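Local structure of probable glutamine-binding lipoprotein GlnH (GLNBP) (Mycobacterium tuberculosis, 6H20) at residues 75-80 and 261-266. The protein binds amino acids such as asparagine and glutamate as a solute-binding lipoprotein, and probably helps control protein kinase G activity and glutamate metabolism. Residues are numbered along the deposited sequence; the frame is centred on the assembly and turned at random.
Sequences TGFDVD and GTWNTL
The CA atoms of F77 and L266, 6.5 Å apart, are the nearest across segments 75-80 and 261-266: F77 lies in the first turn of helix 77-90, just after the N-cap G76, and L266 in helix 262-270. F77 carries most of its side of the contact. With CG anti to the backbone N (chi1 -173°), its ring reaches over to the second helix and lays its CE2 edge against L266 CB at 3.8 Å. L266 O sits at that same edge, in the ring plane, 3.7 Å from CD2. At its far end the phenyl points CZ at the indole of W263, 4.1 Å from NE1, in an offset edge-to-face pair: the planes stand at 87° and the centroids of the phenyl and the five-membered ring are 5.9 Å apart. W263 NE1 spends its proton on Y138 O, which helps fix how the indole is turned. One turn along the first helix from G76, D80 sets its CB against L266 CD2 at 3.6 Å, so the leucine branches press on the aspartate's aliphatic root. Its carboxylate is engaged further along helix 262-270, where OD2 accepts a hydrogen bond from W270 NE1 and forms a salt bridge with K269. Beside F77, D78 OD2 accepts from the backbone N of T121, a ligand-pocket residue, which ties this helix start to the amino-acid site of the periplasmic-binding-protein fold, with the side chain of F77 about 12 Å from the bound asparagine. Between the two segments the chemistry is mainly aromatic and aliphatic packing, with polar atoms at its margin; polar ties to neighbouring residues hold W263 and D80 in place around it.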
loop_
_atom_site.group_PDB
_atom_site.type_symbol
_atom_site.label_atom_id
_atom_site.label_comp_id
_atom_site.label_asym_id
_atom_site.label_seq_id
_atom_site.Cartn_x
_atom_site.Cartn_y
_atom_site.Cartn_z
ATOM N N THR A 75 13.674 4.084 2.190
ATOM C CA THR A 75 13.898 2.889 1.397
ATOM C C THR A 75 12.712 1.954 1.570
ATOM O O THR A 75 11.791 2.217 2.351
ATOM C CB THR A 75 15.241 2.242 1.763
ATOM O OG1 THR A 75 15.585 1.248 0.787
ATOM C CG2 THR A 75 15.190 1.618 3.154
ATOM N N GLY A 76 12.743 0.852 0.832
ATOM C CA GLY A 76 11.668 -0.118 0.848
ATOM C C GLY A 76 11.220 -0.480 -0.557
ATOM O O GLY A 76 11.630 0.118 -1.550
ATOM N N PHE A 77 10.330 -1.481 -0.608
ATOM C CA PHE A 77 9.801 -1.966 -1.891
ATOM C C PHE A 77 9.105 -0.856 -2.672
ATOM O O PHE A 77 9.313 -0.718 -3.886
ATOM C CB PHE A 77 8.838 -3.129 -1.628
ATOM C CG PHE A 77 8.348 -3.831 -2.870
ATOM C CD1 PHE A 77 7.171 -3.439 -3.472
ATOM C CD2 PHE A 77 9.052 -4.904 -3.399
ATOM C CE1 PHE A 77 6.702 -4.091 -4.602
ATOM C CE2 PHE A 77 8.588 -5.560 -4.540
ATOM C CZ PHE A 77 7.403 -5.137 -5.129
ATOM N N ASP A 78 8.256 -0.064 -2.001
ATOM C CA ASP A 78 7.539 1.009 -2.690
ATOM C C ASP A 78 8.491 2.108 -3.158
ATOM O O ASP A 78 8.321 2.655 -4.258
ATOM C CB ASP A 78 6.458 1.602 -1.787
ATOM C CG ASP A 78 5.163 0.803 -1.795
ATOM O OD1 ASP A 78 4.922 0.019 -2.740
ATOM O OD2 ASP A 78 4.361 1.024 -0.864
ATOM N N VAL A 79 9.489 2.449 -2.338
ATOM C CA VAL A 79 10.510 3.409 -2.758
ATOM C C VAL A 79 11.197 2.928 -4.031
ATOM O O VAL A 79 11.424 3.706 -4.973
ATOM C CB VAL A 79 11.519 3.611 -1.613
ATOM C CG1 VAL A 79 12.649 4.513 -2.068
ATOM C CG2 VAL A 79 10.808 4.182 -0.403
ATOM N N ASP A 80 11.523 1.637 -4.082
ATOM C CA ASP A 80 12.231 1.090 -5.233
ATOM C C ASP A 80 11.343 1.049 -6.468
ATOM O O ASP A 80 11.820 1.325 -7.574
ATOM C CB ASP A 80 12.812 -0.283 -4.886
ATOM C CG ASP A 80 14.030 -0.186 -3.979
ATOM O OD1 ASP A 80 14.600 0.919 -3.827
ATOM O OD2 ASP A 80 14.414 -1.230 -3.410
ATOM N N GLY A 261 13.498 -8.779 -15.002
ATOM C CA GLY A 261 14.075 -9.304 -13.786
ATOM C C GLY A 261 14.041 -8.356 -12.606
ATOM O O GLY A 261 14.331 -8.785 -11.478
ATOM N N THR A 262 13.691 -7.082 -12.815
ATOM C CA THR A 262 13.765 -6.109 -11.725
ATOM C C THR A 262 12.726 -6.390 -10.648
ATOM O O THR A 262 13.030 -6.310 -9.452
ATOM C CB THR A 262 13.582 -4.689 -12.267
ATOM O OG1 THR A 262 14.631 -4.389 -13.193
ATOM C CG2 THR A 262 13.637 -3.678 -11.130
ATOM N N TRP A 263 11.501 -6.730 -11.047
ATOM C CA TRP A 263 10.471 -7.031 -10.056
ATOM C C TRP A 263 10.902 -8.196 -9.173
ATOM O O TRP A 263 10.795 -8.132 -7.942
ATOM C CB TRP A 263 9.145 -7.329 -10.756
ATOM C CG TRP A 263 7.976 -7.366 -9.835
ATOM C CD1 TRP A 263 7.122 -6.342 -9.569
ATOM C CD2 TRP A 263 7.528 -8.481 -9.048
ATOM N NE1 TRP A 263 6.164 -6.740 -8.671
ATOM C CE2 TRP A 263 6.384 -8.048 -8.334
ATOM C CE3 TRP A 263 7.967 -9.801 -8.887
ATOM C CZ2 TRP A 263 5.684 -8.882 -7.467
ATOM C CZ3 TRP A 263 7.263 -10.631 -8.018
ATOM C CH2 TRP A 263 6.133 -10.162 -7.325
ATOM N N ASN A 264 11.416 -9.263 -9.788
ATOM C CA ASN A 264 11.888 -10.405 -9.006
ATOM C C ASN A 264 12.985 -9.990 -8.029
ATOM O O ASN A 264 13.000 -10.423 -6.866
ATOM C CB ASN A 264 12.407 -11.482 -9.958
ATOM C CG ASN A 264 12.888 -12.712 -9.231
ATOM O OD1 ASN A 264 12.087 -13.541 -8.789
ATOM N ND2 ASN A 264 14.202 -12.832 -9.084
ATOM N N THR A 265 13.911 -9.150 -8.487
ATOM C CA THR A 265 14.997 -8.685 -7.633
ATOM C C THR A 265 14.458 -7.893 -6.448
ATOM O O THR A 265 14.913 -8.072 -5.308
ATOM C CB THR A 265 15.964 -7.847 -8.472
ATOM O OG1 THR A 265 16.621 -8.696 -9.427
ATOM C CG2 THR A 265 17.002 -7.155 -7.602
ATOM N N LEU A 266 13.462 -7.037 -6.692
ATOM C CA LEU A 266 12.893 -6.237 -5.614
ATOM C C LEU A 266 12.123 -7.093 -4.621
ATOM O O LEU A 266 12.182 -6.838 -3.411
ATOM C CB LEU A 266 11.999 -5.136 -6.189
ATOM C CG LEU A 266 12.736 -4.079 -7.010
ATOM C CD1 LEU A 266 11.740 -3.035 -7.506
ATOM C CD2 LEU A 266 13.844 -3.425 -6.193
#